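Local coordinates for mirolysin (Tannerella forsythia, PDB 6R7V), which is a zinc-dependent metallopeptidase of the pappalysin family of metzincins, made as a latent zymogen and probably cleaving protein substrates, at residues I68-R80 with L95-R107. The protein carries 1 engineered substitution. Numbering follows the deposited sequence.
Sequences ISQIQVLNEDFRR and LAGNANIEFKLAR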
loop_
_atom_site.group_PDB
_atom_site.type_symbol
_atom_site.label_atom_id
_atom_site.label_comp_id
_atom_site.label_asym_id
_atom_site.label_seq_id
_atom_site.Cartn_x
_atom_site.Cartn_y
_atom_site.Cartn_z
ATOM N N ILE A 68 10.006 -4.047 -12.722
ATOM C CA ILE A 68 9.917 -2.712 -13.323
ATOM C C ILE A 68 8.453 -2.405 -13.700
ATOM O O ILE A 68 7.997 -1.269 -13.516
ATOM C CB ILE A 68 10.860 -2.703 -14.547
ATOM C CG1 ILE A 68 12.332 -2.710 -14.059
ATOM C CG2 ILE A 68 10.570 -1.524 -15.536
ATOM C CD1 ILE A 68 13.339 -3.049 -15.143
ATOM N N SER A 69 7.710 -3.415 -14.178
ATOM C CA SER A 69 6.307 -3.178 -14.503
ATOM C C SER A 69 5.527 -2.802 -13.240
ATOM O O SER A 69 4.622 -1.975 -13.338
ATOM C CB SER A 69 5.665 -4.374 -15.191
ATOM O OG SER A 69 5.307 -5.427 -14.317
ATOM N N GLN A 70 5.891 -3.333 -12.057
ATOM C CA GLN A 70 5.188 -2.926 -10.845
ATOM C C GLN A 70 5.465 -1.468 -10.492
ATOM O O GLN A 70 4.551 -0.742 -10.051
ATOM C CB GLN A 70 5.572 -3.828 -9.662
ATOM C CG GLN A 70 4.827 -3.458 -8.370
ATOM C CD GLN A 70 3.332 -3.657 -8.522
ATOM O OE1 GLN A 70 2.861 -4.790 -8.522
ATOM N NE2 GLN A 70 2.546 -2.599 -8.622
ATOM N N ILE A 71 6.714 -1.024 -10.682
ATOM C CA ILE A 71 7.059 0.363 -10.398
ATOM C C ILE A 71 6.292 1.273 -11.356
ATOM O O ILE A 71 5.788 2.336 -10.941
ATOM C CB ILE A 71 8.579 0.569 -10.491
ATOM C CG1 ILE A 71 9.293 -0.396 -9.530
ATOM C CG2 ILE A 71 8.940 2.035 -10.137
ATOM C CD1 ILE A 71 8.863 -0.321 -8.012
ATOM N N GLN A 72 6.148 0.825 -12.618
ATOM C CA GLN A 72 5.353 1.567 -13.616
ATOM C C GLN A 72 3.902 1.737 -13.143
ATOM O O GLN A 72 3.354 2.848 -13.192
ATOM C CB GLN A 72 5.374 0.828 -14.950
ATOM C CG GLN A 72 4.661 1.590 -16.059
ATOM C CD GLN A 72 4.620 0.832 -17.367
ATOM O OE1 GLN A 72 4.730 -0.402 -17.423
ATOM N NE2 GLN A 72 4.444 1.566 -18.453
ATOM N N VAL A 73 3.301 0.651 -12.635
ATOM C CA VAL A 73 1.920 0.714 -12.152
ATOM C C VAL A 73 1.805 1.681 -10.963
ATOM O O VAL A 73 0.859 2.485 -10.921
ATOM C CB VAL A 73 1.430 -0.700 -11.758
ATOM C CG1 VAL A 73 0.106 -0.632 -10.976
ATOM C CG2 VAL A 73 1.245 -1.592 -12.992
ATOM N N LEU A 74 2.755 1.650 -10.012
ATOM C CA LEU A 74 2.665 2.591 -8.893
ATOM C C LEU A 74 2.724 4.027 -9.382
ATOM O O LEU A 74 1.949 4.856 -8.939
ATOM C CB LEU A 74 3.759 2.359 -7.856
ATOM C CG LEU A 74 3.743 0.985 -7.143
ATOM C CD1 LEU A 74 4.945 0.855 -6.220
ATOM C CD2 LEU A 74 2.480 0.833 -6.258
ATOM N N ASN A 75 3.595 4.300 -10.345
ATOM C CA ASN A 75 3.705 5.655 -10.889
ATOM C C ASN A 75 2.463 6.059 -11.663
ATOM O O ASN A 75 2.116 7.238 -11.634
ATOM C CB ASN A 75 4.947 5.783 -11.740
ATOM C CG ASN A 75 6.176 5.958 -10.858
ATOM O OD1 ASN A 75 6.169 6.820 -9.995
ATOM N ND2 ASN A 75 7.218 5.168 -11.038
ATOM N N GLU A 76 1.762 5.118 -12.274
ATOM C CA GLU A 76 0.497 5.445 -12.920
ATOM C C GLU A 76 -0.578 5.727 -11.898
ATOM O O GLU A 76 -1.223 6.794 -11.929
ATOM C CB GLU A 76 0.008 4.273 -13.792
ATOM C CG GLU A 76 0.850 4.061 -15.039
ATOM C CD GLU A 76 0.393 2.893 -15.904
ATOM O OE1 GLU A 76 -0.674 2.297 -15.633
ATOM O OE2 GLU A 76 1.133 2.563 -16.854
ATOM N N ASP A 77 -0.764 4.793 -10.934
ATOM C CA ASP A 77 -1.894 4.941 -10.011
ATOM C C ASP A 77 -1.755 6.116 -9.069
ATOM O O ASP A 77 -2.788 6.719 -8.725
ATOM C CB ASP A 77 -2.057 3.637 -9.229
ATOM C CG ASP A 77 -2.450 2.439 -10.109
ATOM O OD1 ASP A 77 -2.802 2.657 -11.299
ATOM O OD2 ASP A 77 -2.451 1.300 -9.596
ATOM N N PHE A 78 -0.535 6.436 -8.638
ATOM C CA PHE A 78 -0.298 7.556 -7.719
ATOM C C PHE A 78 -0.127 8.903 -8.430
ATOM O O PHE A 78 0.157 9.918 -7.776
ATOM C CB PHE A 78 0.922 7.242 -6.840
ATOM C CG PHE A 78 0.620 6.262 -5.735
ATOM C CD1 PHE A 78 0.632 4.886 -5.974
ATOM C CD2 PHE A 78 0.259 6.708 -4.466
ATOM C CE1 PHE A 78 0.261 3.984 -4.967
ATOM C CE2 PHE A 78 -0.068 5.786 -3.443
ATOM C CZ PHE A 78 -0.044 4.435 -3.701
ATOM N N ARG A 79 -0.338 8.937 -9.757
ATOM C CA ARG A 79 -0.262 10.217 -10.481
ATOM C C ARG A 79 -1.486 10.357 -11.399
ATOM O O ARG A 79 -1.482 11.208 -12.306
ATOM C CB ARG A 79 1.040 10.294 -11.275
ATOM C CG ARG A 79 2.284 10.359 -10.380
ATOM C CD ARG A 79 3.543 10.591 -11.201
ATOM N NE ARG A 79 3.784 9.556 -12.203
ATOM C CZ ARG A 79 4.738 9.644 -13.124
ATOM N NH1 ARG A 79 5.516 10.715 -13.183
ATOM N NH2 ARG A 79 4.896 8.679 -14.018
ATOM N N ARG A 80 -2.534 9.541 -11.165
ATOM C CA ARG A 80 -3.716 9.471 -12.036
ATOM C C ARG A 80 -3.309 9.427 -13.540
ATOM O O ARG A 80 -3.887 10.114 -14.401
ATOM C CB ARG A 80 -4.728 10.585 -11.742
ATOM C CG ARG A 80 -6.104 10.214 -12.329
ATOM C CD ARG A 80 -7.322 10.736 -11.576
ATOM N NE ARG A 80 -8.561 10.253 -12.192
ATOM C CZ ARG A 80 -9.110 9.042 -12.012
ATOM N NH1 ARG A 80 -8.524 8.139 -11.223
ATOM N NH2 ARG A 80 -10.228 8.711 -12.652
ATOM N N LEU A 95 -14.168 13.310 -7.972
ATOM C CA LEU A 95 -13.587 13.116 -6.635
ATOM C C LEU A 95 -12.225 12.469 -6.713
ATOM O O LEU A 95 -11.560 12.348 -5.673
ATOM C CB LEU A 95 -14.488 12.220 -5.737
ATOM C CG LEU A 95 -15.927 12.658 -5.550
ATOM C CD1 LEU A 95 -16.704 11.585 -4.765
ATOM C CD2 LEU A 95 -15.983 13.969 -4.796
ATOM N N ALA A 96 -11.788 12.088 -7.909
ATOM C CA ALA A 96 -10.533 11.350 -8.049
ATOM C C ALA A 96 -9.319 12.228 -7.779
ATOM O O ALA A 96 -9.293 13.399 -8.153
ATOM C CB ALA A 96 -10.445 10.752 -9.440
ATOM N N GLY A 97 -8.335 11.635 -7.128
ATOM C CA GLY A 97 -7.133 12.337 -6.740
ATOM C C GLY A 97 -5.901 11.915 -7.507
ATOM O O GLY A 97 -5.750 10.769 -7.968
ATOM N N ASN A 98 -4.991 12.867 -7.614
ATOM C CA ASN A 98 -3.672 12.741 -8.217
ATOM C C ASN A 98 -2.717 12.907 -7.052
ATOM O O ASN A 98 -2.578 14.023 -6.567
ATOM C CB ASN A 98 -3.508 13.850 -9.252
ATOM C CG ASN A 98 -2.150 13.910 -9.878
ATOM O OD1 ASN A 98 -1.185 13.288 -9.411
ATOM N ND2 ASN A 98 -2.072 14.687 -10.958
ATOM N N ALA A 99 -2.111 11.811 -6.564
ATOM C CA ALA A 99 -1.306 11.911 -5.349
ATOM C C ALA A 99 -0.038 12.670 -5.549
ATOM O O ALA A 99 0.550 13.108 -4.569
ATOM C CB ALA A 99 -0.975 10.521 -4.813
ATOM N N ASN A 100 0.446 12.795 -6.798
ATOM C CA ASN A 100 1.693 13.506 -7.069
ATOM C C ASN A 100 2.831 12.917 -6.211
ATOM O O ASN A 100 3.650 13.622 -5.591
ATOM C CB ASN A 100 1.516 15.015 -6.890
ATOM C CG ASN A 100 2.715 15.844 -7.305
ATOM O OD1 ASN A 100 3.523 15.429 -8.141
ATOM N ND2 ASN A 100 2.853 17.012 -6.702
ATOM N N ILE A 101 2.860 11.574 -6.178
ATOM C CA ILE A 101 3.896 10.780 -5.539
ATOM C C ILE A 101 4.509 9.919 -6.636
ATOM O O ILE A 101 3.779 9.223 -7.353
ATOM C CB ILE A 101 3.300 9.924 -4.386
ATOM C CG1 ILE A 101 2.726 10.812 -3.282
ATOM C CG2 ILE A 101 4.376 8.991 -3.805
ATOM C CD1 ILE A 101 1.952 10.041 -2.150
ATOM N N GLU A 102 5.843 9.949 -6.733
ATOM C CA GLU A 102 6.651 9.153 -7.664
ATOM C C GLU A 102 7.431 8.085 -6.948
ATOM O O GLU A 102 7.892 8.322 -5.833
ATOM C CB GLU A 102 7.716 10.042 -8.347
ATOM C CG GLU A 102 7.274 10.960 -9.442
ATOM C CD GLU A 102 8.386 11.898 -9.887
ATOM O OE1 GLU A 102 9.545 11.773 -9.432
ATOM O OE2 GLU A 102 8.058 12.823 -10.640
ATOM N N PHE A 103 7.727 6.992 -7.646
ATOM C CA PHE A 103 8.482 5.862 -7.117
ATOM C C PHE A 103 9.621 5.582 -8.045
ATOM O O PHE A 103 9.438 5.589 -9.263
ATOM C CB PHE A 103 7.594 4.616 -7.005
ATOM C CG PHE A 103 6.422 4.784 -6.073
ATOM C CD1 PHE A 103 5.250 5.406 -6.504
ATOM C CD2 PHE A 103 6.497 4.357 -4.750
ATOM C CE1 PHE A 103 4.167 5.568 -5.639
ATOM C CE2 PHE A 103 5.425 4.557 -3.871
ATOM C CZ PHE A 103 4.258 5.158 -4.328
ATOM N N LYS A 104 10.822 5.388 -7.489
ATOM C CA LYS A 104 11.965 5.039 -8.331
ATOM C C LYS A 104 12.778 3.997 -7.635
ATOM O O LYS A 104 13.058 4.127 -6.438
ATOM C CB LYS A 104 12.869 6.248 -8.647
ATOM C CG LYS A 104 12.269 7.322 -9.532
ATOM C CD LYS A 104 13.299 8.439 -9.788
ATOM C CE LYS A 104 12.602 9.668 -10.294
ATOM N NZ LYS A 104 13.556 10.742 -10.657
ATOM N N LEU A 105 13.260 3.001 -8.392
ATOM C CA LEU A 105 14.138 2.031 -7.777
ATOM C C LEU A 105 15.441 2.707 -7.352
ATOM O O LEU A 105 16.002 3.521 -8.099
ATOM C CB LEU A 105 14.453 0.909 -8.763
ATOM C CG LEU A 105 13.280 -0.040 -9.084
ATOM C CD1 LEU A 105 13.675 -1.000 -10.232
ATOM C CD2 LEU A 105 12.922 -0.897 -7.849
ATOM N N ALA A 106 15.915 2.372 -6.156
ATOM C CA ALA A 106 17.162 2.913 -5.637
ATOM C C ALA A 106 18.335 2.591 -6.542
ATOM O O ALA A 106 18.377 1.538 -7.166
ATOM C CB ALA A 106 17.428 2.326 -4.254
ATOM N N ARG A 107 19.308 3.506 -6.594
ATOM C CA ARG A 107 20.523 3.328 -7.367
ATOM C C ARG A 107 21.744 3.331 -6.459
ATOM O O ARG A 107 22.856 3.042 -6.902
ATOM C CB ARG A 107 20.655 4.377 -8.483
ATOM C CG ARG A 107 19.527 4.284 -9.518
ATOM C CD ARG A 107 19.502 2.995 -10.337
ATOM N NE ARG A 107 20.803 2.642 -10.919
ATOM C CZ ARG A 107 21.276 3.103 -12.074
ATOM N NH1 ARG A 107 20.558 3.948 -12.804
ATOM N NH2 ARG A 107 22.469 2.720 -12.508
HETATM O O HOH W 1 -3.292 9.337 -7.733
HETATM O O HOH W 2 5.773 12.938 -11.498
HETATM O O HOH W 3 -6.848 8.329 -8.854
#
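Asn75, on the last turn of helix 64-77, uses its carboxamide as a surrogate peptide group and grips Phe103 of strand 101-105 at both backbone polar atoms. Phe103 N donates to Asn75 OD1 (2.8 Å), while Asn75 ND2 returns a nearly straight bond to Phe103 O (2.9 Å, 174°), with that oxygen lying in the amide plane. The pair exemplifies a side-chain amide satisfying the edge of a strand whose neighbouring residue, Glu102, is bonded through its backbone to Ile45 and Ile47 of strand 45-55.

Beside this polar link, the Phe103 ring meets Leu74 of the helix at one face and Phe78, the first residue past the helix end, at its edge. Leu74 CB makes a CH-pi contact, 4.0 Å from the ring centroid. The rim of Phe103 meets a face of Phe78 in an edge-to-face pair, its CZ over the centre of that ring and the planes inclined at 68°. Phe78 CB also lies 3.5 Å from Ile101 O, which is buried without a polar partner. One turn earlier in the helix, Ile71 CG1 packs on Leu105 CG at 4.0 Å.

Past the helix end, the bend of Arg79 at chi3 (-59°) brings NE back to Asn75 O (2.9 Å); its NH1 stays 4.2 Å from Glu102 OE2, beyond a salt bridge. Ala96 CB lies over the guanidinium centre of Arg80, whose NH2 bonds to Thr88. A water joins Asp77 O to Gly97 O and Ala99 N.

Val209 of helix 203-212, which carries zinc ligands His207 and His211, touches both phenylalanine rings. The two amide bonds thus set the strand's position along the nearly antiparallel helix, and the aromatic packing next to them joins the pair to the zinc-binding helix of the metzincin fold.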